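PDB 6FN6: fatty acid synthase 1, isoform A from Drosophila melanogaster, which probably makes long-chain saturated fatty acids from acetyl-CoA and malonyl-CoA using NADPH, this chain being its modifying region of dehydratase, enoylreductase and ketoreductase. Local coordinates for residues A126-Y135 against F149-T157; L632-F643 against A655-C666. One frame throughout, in Å; residues are numbered along the deposited sequence.

Overall arrangement
Interaction 1 lies in the C-terminal hotdog fold of the dehydratase, interaction 2 in the enoylreductase, with centres about 37 Å apart and nearest atoms about 14 Å apart. They hold different elements and do not touch. Interaction 1 is partly buried: an edge strand and the start of helix 131-141 meet strand 152-155, with a buried tyrosine and aliphatic core and a charged pair at the outside. Interaction 2 is mostly buried and joins a beta hairpin to two loops, chiefly through backbone carbonyls met by N-H groups, a serine hydroxyl and a lysine amine. In both, an aromatic ring is covered on a face by aliphatic carbon.

Interaction 1 of 2, residues A126-Y135 against F149-T157; sequences AKELGTNDVY and FRGIVRSDT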
# COMPACT_ATOMS: atom_id res chain seq x y z
N ALA A 126 40.19 17.17 3.07
CA ALA A 126 41.05 16.69 4.13
C ALA A 126 41.78 15.44 3.64
O ALA A 126 41.45 14.90 2.58
CB ALA A 126 40.26 16.39 5.39
N LYS A 127 42.77 14.99 4.40
CA LYS A 127 43.56 13.83 3.99
C LYS A 127 42.65 12.62 3.77
O LYS A 127 41.63 12.48 4.44
CB LYS A 127 44.63 13.50 5.03
CG LYS A 127 45.58 12.39 4.61
CD LYS A 127 46.83 12.31 5.48
CE LYS A 127 47.88 11.40 4.86
NZ LYS A 127 49.20 11.52 5.52
N GLU A 128 43.02 11.77 2.83
CA GLU A 128 42.26 10.55 2.57
C GLU A 128 42.45 9.57 3.71
O GLU A 128 43.43 9.65 4.46
CB GLU A 128 42.68 9.91 1.24
CG GLU A 128 43.97 9.10 1.28
CD GLU A 128 44.23 8.35 -0.01
OE1 GLU A 128 45.08 7.43 -0.00
OE2 GLU A 128 43.57 8.66 -1.03
N LEU A 129 41.51 8.65 3.84
CA LEU A 129 41.58 7.64 4.89
C LEU A 129 42.25 6.38 4.36
O LEU A 129 41.97 5.94 3.24
CB LEU A 129 40.18 7.30 5.41
CG LEU A 129 39.32 8.47 5.89
CD1 LEU A 129 37.89 8.00 6.17
CD2 LEU A 129 39.92 9.09 7.13
N GLY A 130 43.16 5.82 5.15
CA GLY A 130 43.74 4.53 4.84
C GLY A 130 42.89 3.42 5.41
O GLY A 130 41.90 3.67 6.10
N THR A 131 43.27 2.18 5.14
CA THR A 131 42.53 1.03 5.64
C THR A 131 42.41 1.07 7.16
O THR A 131 41.34 0.79 7.71
CB THR A 131 43.19 -0.30 5.21
OG1 THR A 131 42.50 -1.40 5.83
CG2 THR A 131 44.67 -0.34 5.60
N ASN A 132 43.48 1.46 7.84
CA ASN A 132 43.47 1.50 9.30
C ASN A 132 42.65 2.68 9.82
O ASN A 132 41.99 2.56 10.85
CB ASN A 132 44.90 1.58 9.84
CG ASN A 132 45.67 0.28 9.63
OD1 ASN A 132 45.11 -0.81 9.75
ND2 ASN A 132 46.95 0.40 9.32
N ASP A 133 42.69 3.80 9.12
CA ASP A 133 41.88 4.96 9.48
C ASP A 133 40.40 4.61 9.40
O ASP A 133 39.63 4.91 10.31
CB ASP A 133 42.17 6.15 8.56
CG ASP A 133 43.61 6.62 8.65
OD1 ASP A 133 44.17 6.59 9.76
OD2 ASP A 133 44.17 7.02 7.61
N VAL A 134 40.01 3.99 8.30
CA VAL A 134 38.61 3.63 8.06
C VAL A 134 38.07 2.75 9.17
O VAL A 134 36.99 3.01 9.70
CB VAL A 134 38.46 2.94 6.69
CG1 VAL A 134 37.09 2.27 6.57
CG2 VAL A 134 38.67 3.94 5.57
N TYR A 135 38.81 1.70 9.52
CA TYR A 135 38.28 0.70 10.43
C TYR A 135 38.48 1.11 11.89
O TYR A 135 37.86 0.53 12.79
CB TYR A 135 38.92 -0.66 10.14
CG TYR A 135 38.37 -1.25 8.86
CD1 TYR A 135 37.12 -1.85 8.84
CD2 TYR A 135 39.09 -1.19 7.68
CE1 TYR A 135 36.60 -2.38 7.67
CE2 TYR A 135 38.58 -1.72 6.51
CZ TYR A 135 37.34 -2.31 6.51
OH TYR A 135 36.83 -2.84 5.34
N PHE A 149 36.82 -9.16 5.57
CA PHE A 149 35.79 -8.13 5.67
C PHE A 149 36.43 -6.76 5.92
O PHE A 149 35.74 -5.74 5.89
CB PHE A 149 34.80 -8.45 6.79
CG PHE A 149 33.74 -9.45 6.39
CD1 PHE A 149 32.54 -9.01 5.84
CD2 PHE A 149 33.94 -10.81 6.56
CE1 PHE A 149 31.57 -9.92 5.47
CE2 PHE A 149 32.96 -11.71 6.19
CZ PHE A 149 31.78 -11.27 5.64
N ARG A 150 37.73 -6.75 6.16
CA ARG A 150 38.48 -5.50 6.22
C ARG A 150 38.98 -5.17 4.82
O ARG A 150 40.18 -5.04 4.59
CB ARG A 150 39.64 -5.59 7.22
CG ARG A 150 39.22 -5.35 8.66
CD ARG A 150 40.37 -5.61 9.63
NE ARG A 150 41.47 -4.66 9.45
CZ ARG A 150 41.71 -3.61 10.24
NH1 ARG A 150 40.91 -3.34 11.27
NH2 ARG A 150 42.74 -2.83 9.99
N GLY A 151 38.04 -5.02 3.88
CA GLY A 151 38.37 -4.92 2.47
C GLY A 151 38.43 -3.51 1.90
O GLY A 151 38.74 -3.34 0.72
N ILE A 152 38.12 -2.51 2.71
CA ILE A 152 38.28 -1.13 2.28
C ILE A 152 39.75 -0.74 2.38
O ILE A 152 40.26 -0.47 3.47
CB ILE A 152 37.40 -0.17 3.11
CG1 ILE A 152 35.93 -0.55 2.96
CG2 ILE A 152 37.63 1.27 2.66
CD1 ILE A 152 34.98 0.23 3.87
N VAL A 153 40.43 -0.72 1.24
CA VAL A 153 41.83 -0.32 1.17
C VAL A 153 41.94 1.19 1.30
O VAL A 153 42.88 1.70 1.92
CB VAL A 153 42.51 -0.81 -0.12
CG1 VAL A 153 42.67 -2.33 -0.10
CG2 VAL A 153 41.72 -0.38 -1.35
N ARG A 154 41.00 1.91 0.70
CA ARG A 154 41.09 3.37 0.62
C ARG A 154 39.73 4.06 0.54
O ARG A 154 38.76 3.52 0.01
CB ARG A 154 41.93 3.74 -0.60
CG ARG A 154 42.28 5.21 -0.73
CD ARG A 154 43.45 5.44 -1.69
NE ARG A 154 44.67 4.76 -1.24
CZ ARG A 154 45.15 3.63 -1.75
NH1 ARG A 154 44.53 3.00 -2.73
NH2 ARG A 154 46.27 3.12 -1.26
N SER A 155 39.68 5.27 1.09
CA SER A 155 38.49 6.12 1.01
C SER A 155 38.88 7.58 1.20
O SER A 155 39.78 7.89 1.98
CB SER A 155 37.46 5.72 2.07
OG SER A 155 36.45 6.71 2.18
N ASP A 156 38.20 8.48 0.50
CA ASP A 156 38.41 9.90 0.71
C ASP A 156 37.67 10.34 1.98
O ASP A 156 36.87 9.58 2.53
CB ASP A 156 37.95 10.71 -0.51
CG ASP A 156 36.45 10.60 -0.77
OD1 ASP A 156 35.82 9.65 -0.25
OD2 ASP A 156 35.92 11.45 -1.50
N THR A 157 37.97 11.54 2.44
CA THR A 157 37.50 11.99 3.75
C THR A 157 35.97 11.98 3.88
O THR A 157 35.45 11.82 4.99
CB THR A 157 38.02 13.42 4.07
OG1 THR A 157 37.47 13.87 5.31
CG2 THR A 157 37.64 14.39 2.97
O HOH W 1 40.30 12.86 6.63
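Leu129 and Ser155 form an antiparallel hydrogen-bonded pair at the edge of the C-terminal hotdog fold of the dehydratase, where 129-130 is the last strand beside 152-155 and the first turn, 131-135, of the helix that follows crosses strand 152-155 at nearly a right angle. Leu129 N reaches Ser155 O at 2.7 Å, and Ser155 N returns to Leu129 O at 3.2 Å. Gly130, the helix N-cap, gives its N-H to Asp133 OD2. The other polar grip is at Tyr135, whose OH accepts a nearly straight bond from Ile152 N (2.9 Å, 169°) in the plane of the ring and donates to Gln179 OE1 of helix 170-183, so two bonds grip the oxygen.

Apolar packing fixes the same ring on its two faces. Arg150 CG lies over the centre of one, 4.0 Å from the centroid, in a CH-pi contact, while Val134 CG1, from the tyrosine's own helix, lies over the opposite face, offset toward the rim, and meets Ile152 CD1 across the contact. Arg150 carries on past the ring in the opposite sense, bent at chi3 (65°), which brings its guanidinium over Tyr135 CB and CG. Just before Arg150, the Phe149 side chain leads away to His24 and Asp175, the predicted catalytic pair.

A charged pair lies toward the outside: Glu128 OE1 makes a salt bridge with Arg154 NE, bent and weak as a hydrogen bond, the two flat groups turned 28° apart. At the far end Thr157 OG1 bonds to Arg970 of the ketoreductase part, and one water donates to Lys127 O at 2.6 Å and weakly accepts from Thr157 OG1.

Interaction 2 of 2, residues L632-F643 against A655-C666; sequences LAEQDCVLGLEF and AMVPAKSLATTC
Gly640 runs backbone against backbone with Ser661, their CA atoms only 4.0 Å apart, at a spot with no room for a side chain on the glycine. The contact belongs to the enoylreductase, a medium-chain dehydrogenase/reductase fold, and joins the hairpin of strands 642-646 and 652-656 to the loops that lead into and out of it. In the hairpin, Phe643 and Ala655 are an antiparallel hydrogen-bonded pair, Ala655 N meeting Phe643 O at 2.9 Å. Past it, Val657 N bonds to Leu641 O and Ser661 N to Gly640 O, while Leu639 O takes two weaker bonds, from Lys660 N and Leu662 N.

Ser661 OG adds a side-chain bond, donating to Glu642 O at 2.6 Å from above the carbonyl plane. The Glu642 carboxylate turns elsewhere, to Cys690 N and Asn612 ND2. Lys660 runs extended along Cys637, its CG 3.5 Å from Cys637 SG, then folds at its last torsion (chi4 -61°), and NZ meets Cys637 O in the carbonyl plane at 2.6 Å. A leucine here would probably leave the Cys637 carbonyl without this donor and the 635-638 loop less firmly tied to the 657-661 segment. Apolar packing is added where Leu632 CD2 rests on Ala659 CB.

Phe643 CG sits between the backbone N and the carbonyl carbon (chi1 70°), which lays the ring against Ala655. Ala655 CB sits over one face, 4.0 Å from the centroid, and Cys666 SG approaches obliquely, 4.9 Å from the same ring centroid.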
# COMPACT_ATOMS: atom_id res chain seq x y z
N LEU A 632 19.40 16.81 16.82
CA LEU A 632 19.13 16.40 18.20
C LEU A 632 19.84 15.09 18.53
O LEU A 632 20.16 14.84 19.69
CB LEU A 632 17.62 16.26 18.43
CG LEU A 632 16.81 17.56 18.29
CD1 LEU A 632 15.32 17.26 18.28
CD2 LEU A 632 17.15 18.54 19.40
N ALA A 633 20.07 14.26 17.52
CA ALA A 633 20.79 13.00 17.71
C ALA A 633 22.15 13.25 18.36
O ALA A 633 22.66 12.41 19.10
CB ALA A 633 20.95 12.27 16.39
N GLU A 634 22.73 14.41 18.07
CA GLU A 634 24.00 14.81 18.68
C GLU A 634 23.83 15.29 20.12
O GLU A 634 24.69 15.07 20.97
CB GLU A 634 24.67 15.91 17.85
CG GLU A 634 25.02 15.50 16.42
CD GLU A 634 26.38 14.84 16.32
OE1 GLU A 634 26.86 14.29 17.34
OE2 GLU A 634 26.97 14.86 15.22
N GLN A 635 22.70 15.95 20.39
CA GLN A 635 22.49 16.63 21.67
C GLN A 635 22.23 15.67 22.83
O GLN A 635 21.80 14.53 22.62
CB GLN A 635 21.32 17.60 21.55
CG GLN A 635 21.46 18.65 20.45
CD GLN A 635 22.42 19.76 20.81
OE1 GLN A 635 22.55 20.13 21.98
NE2 GLN A 635 23.10 20.31 19.81
N ASP A 636 22.49 16.14 24.04
CA ASP A 636 22.23 15.37 25.26
C ASP A 636 20.84 15.68 25.80
O ASP A 636 20.11 14.79 26.22
CB ASP A 636 23.29 15.67 26.32
CG ASP A 636 24.52 14.77 26.19
OD1 ASP A 636 24.37 13.61 25.77
OD2 ASP A 636 25.62 15.24 26.52
N CYS A 637 20.50 16.97 25.81
CA CYS A 637 19.21 17.45 26.29
C CYS A 637 18.19 17.46 25.16
O CYS A 637 18.19 18.38 24.34
CB CYS A 637 19.36 18.84 26.90
SG CYS A 637 17.81 19.73 27.22
N VAL A 638 17.34 16.44 25.09
CA VAL A 638 16.38 16.31 23.99
C VAL A 638 14.94 16.12 24.46
O VAL A 638 14.00 16.30 23.68
CB VAL A 638 16.79 15.15 23.06
CG1 VAL A 638 18.13 15.46 22.41
CG2 VAL A 638 16.87 13.85 23.84
N LEU A 639 14.75 15.74 25.72
CA LEU A 639 13.41 15.47 26.23
C LEU A 639 12.64 16.77 26.44
O LEU A 639 13.23 17.82 26.69
CB LEU A 639 13.50 14.69 27.55
CG LEU A 639 14.22 13.33 27.47
CD1 LEU A 639 14.42 12.75 28.87
CD2 LEU A 639 13.48 12.35 26.58
N GLY A 640 11.31 16.70 26.32
CA GLY A 640 10.48 17.87 26.54
C GLY A 640 10.04 18.54 25.26
O GLY A 640 10.83 19.21 24.59
N LEU A 641 8.76 18.38 24.91
CA LEU A 641 8.24 18.92 23.66
C LEU A 641 7.43 20.19 23.87
O LEU A 641 7.26 20.99 22.95
CB LEU A 641 7.37 17.86 22.98
CG LEU A 641 8.11 16.76 22.22
CD1 LEU A 641 7.12 15.67 21.82
CD2 LEU A 641 8.84 17.29 21.01
N GLU A 642 6.93 20.38 25.09
CA GLU A 642 6.11 21.54 25.42
C GLU A 642 6.21 21.86 26.90
O GLU A 642 6.72 21.06 27.69
CB GLU A 642 4.65 21.28 25.04
CG GLU A 642 4.02 20.12 25.79
CD GLU A 642 2.63 19.76 25.29
OE1 GLU A 642 1.88 20.68 24.91
OE2 GLU A 642 2.30 18.56 25.27
N PHE A 643 5.71 23.03 27.29
CA PHE A 643 5.73 23.44 28.69
C PHE A 643 4.81 24.63 28.96
O PHE A 643 4.48 25.39 28.05
CB PHE A 643 7.15 23.79 29.12
CG PHE A 643 7.67 25.07 28.51
CD1 PHE A 643 7.43 26.29 29.12
CD2 PHE A 643 8.40 25.04 27.34
CE1 PHE A 643 7.91 27.46 28.56
CE2 PHE A 643 8.88 26.21 26.78
CZ PHE A 643 8.63 27.42 27.39
N ALA A 655 4.00 27.06 25.76
CA ALA A 655 4.77 27.01 24.52
C ALA A 655 4.91 25.60 23.96
O ALA A 655 4.61 24.61 24.62
CB ALA A 655 6.14 27.61 24.75
N MET A 656 5.40 25.54 22.73
CA MET A 656 5.68 24.28 22.05
C MET A 656 7.07 24.37 21.42
O MET A 656 7.40 25.36 20.77
CB MET A 656 4.62 23.99 20.98
CG MET A 656 4.84 22.68 20.24
SD MET A 656 3.52 22.32 19.06
CE MET A 656 3.61 23.75 17.98
N VAL A 657 7.88 23.34 21.64
CA VAL A 657 9.26 23.33 21.16
C VAL A 657 9.63 21.96 20.61
O VAL A 657 8.97 20.97 20.91
CB VAL A 657 10.22 23.74 22.29
CG1 VAL A 657 10.13 25.23 22.55
CG2 VAL A 657 9.91 22.95 23.55
N PRO A 658 10.69 21.90 19.79
CA PRO A 658 11.15 20.61 19.26
C PRO A 658 11.75 19.71 20.33
O PRO A 658 11.65 18.48 20.24
CB PRO A 658 12.20 21.00 18.22
CG PRO A 658 12.67 22.34 18.63
CD PRO A 658 11.49 23.02 19.26
N ALA A 659 12.39 20.32 21.32
CA ALA A 659 12.98 19.57 22.42
C ALA A 659 13.35 20.50 23.56
O ALA A 659 13.18 21.72 23.45
CB ALA A 659 14.21 18.82 21.93
N LYS A 660 13.83 19.91 24.65
CA LYS A 660 14.51 20.64 25.73
C LYS A 660 13.57 21.38 26.68
O LYS A 660 14.01 22.29 27.39
CB LYS A 660 15.52 21.63 25.13
CG LYS A 660 16.53 21.00 24.19
CD LYS A 660 17.41 22.03 23.51
CE LYS A 660 18.52 21.37 22.70
NZ LYS A 660 19.43 20.54 23.54
N SER A 661 12.30 21.00 26.71
CA SER A 661 11.35 21.66 27.59
C SER A 661 11.34 21.02 28.97
O SER A 661 10.86 21.60 29.94
CB SER A 661 9.93 21.63 27.01
OG SER A 661 9.26 20.43 27.36
N LEU A 662 11.89 19.81 29.06
CA LEU A 662 11.91 19.09 30.32
C LEU A 662 13.15 19.51 31.10
O LEU A 662 14.04 18.71 31.38
CB LEU A 662 11.89 17.58 30.09
CG LEU A 662 11.67 16.70 31.33
CD1 LEU A 662 10.34 17.02 32.01
CD2 LEU A 662 11.72 15.23 30.96
N ALA A 663 13.18 20.79 31.44
CA ALA A 663 14.31 21.40 32.13
C ALA A 663 13.81 22.56 32.98
O ALA A 663 12.65 22.96 32.87
CB ALA A 663 15.34 21.88 31.12
N THR A 664 14.67 23.09 33.83
CA THR A 664 14.30 24.20 34.69
C THR A 664 14.06 25.46 33.86
O THR A 664 13.30 26.34 34.25
CB THR A 664 15.37 24.49 35.75
OG1 THR A 664 16.63 24.72 35.10
CG2 THR A 664 15.50 23.30 36.69
N THR A 665 14.72 25.54 32.70
CA THR A 665 14.55 26.66 31.79
C THR A 665 14.56 26.17 30.35
O THR A 665 15.18 25.15 30.04
CB THR A 665 15.66 27.72 31.97
OG1 THR A 665 16.94 27.07 32.05
CG2 THR A 665 15.43 28.53 33.24
N CYS A 666 13.85 26.88 29.48
CA CYS A 666 13.79 26.51 28.07
C CYS A 666 13.74 27.75 27.18
O CYS A 666 13.11 28.75 27.53
CB CYS A 666 12.58 25.62 27.79
SG CYS A 666 12.51 24.97 26.10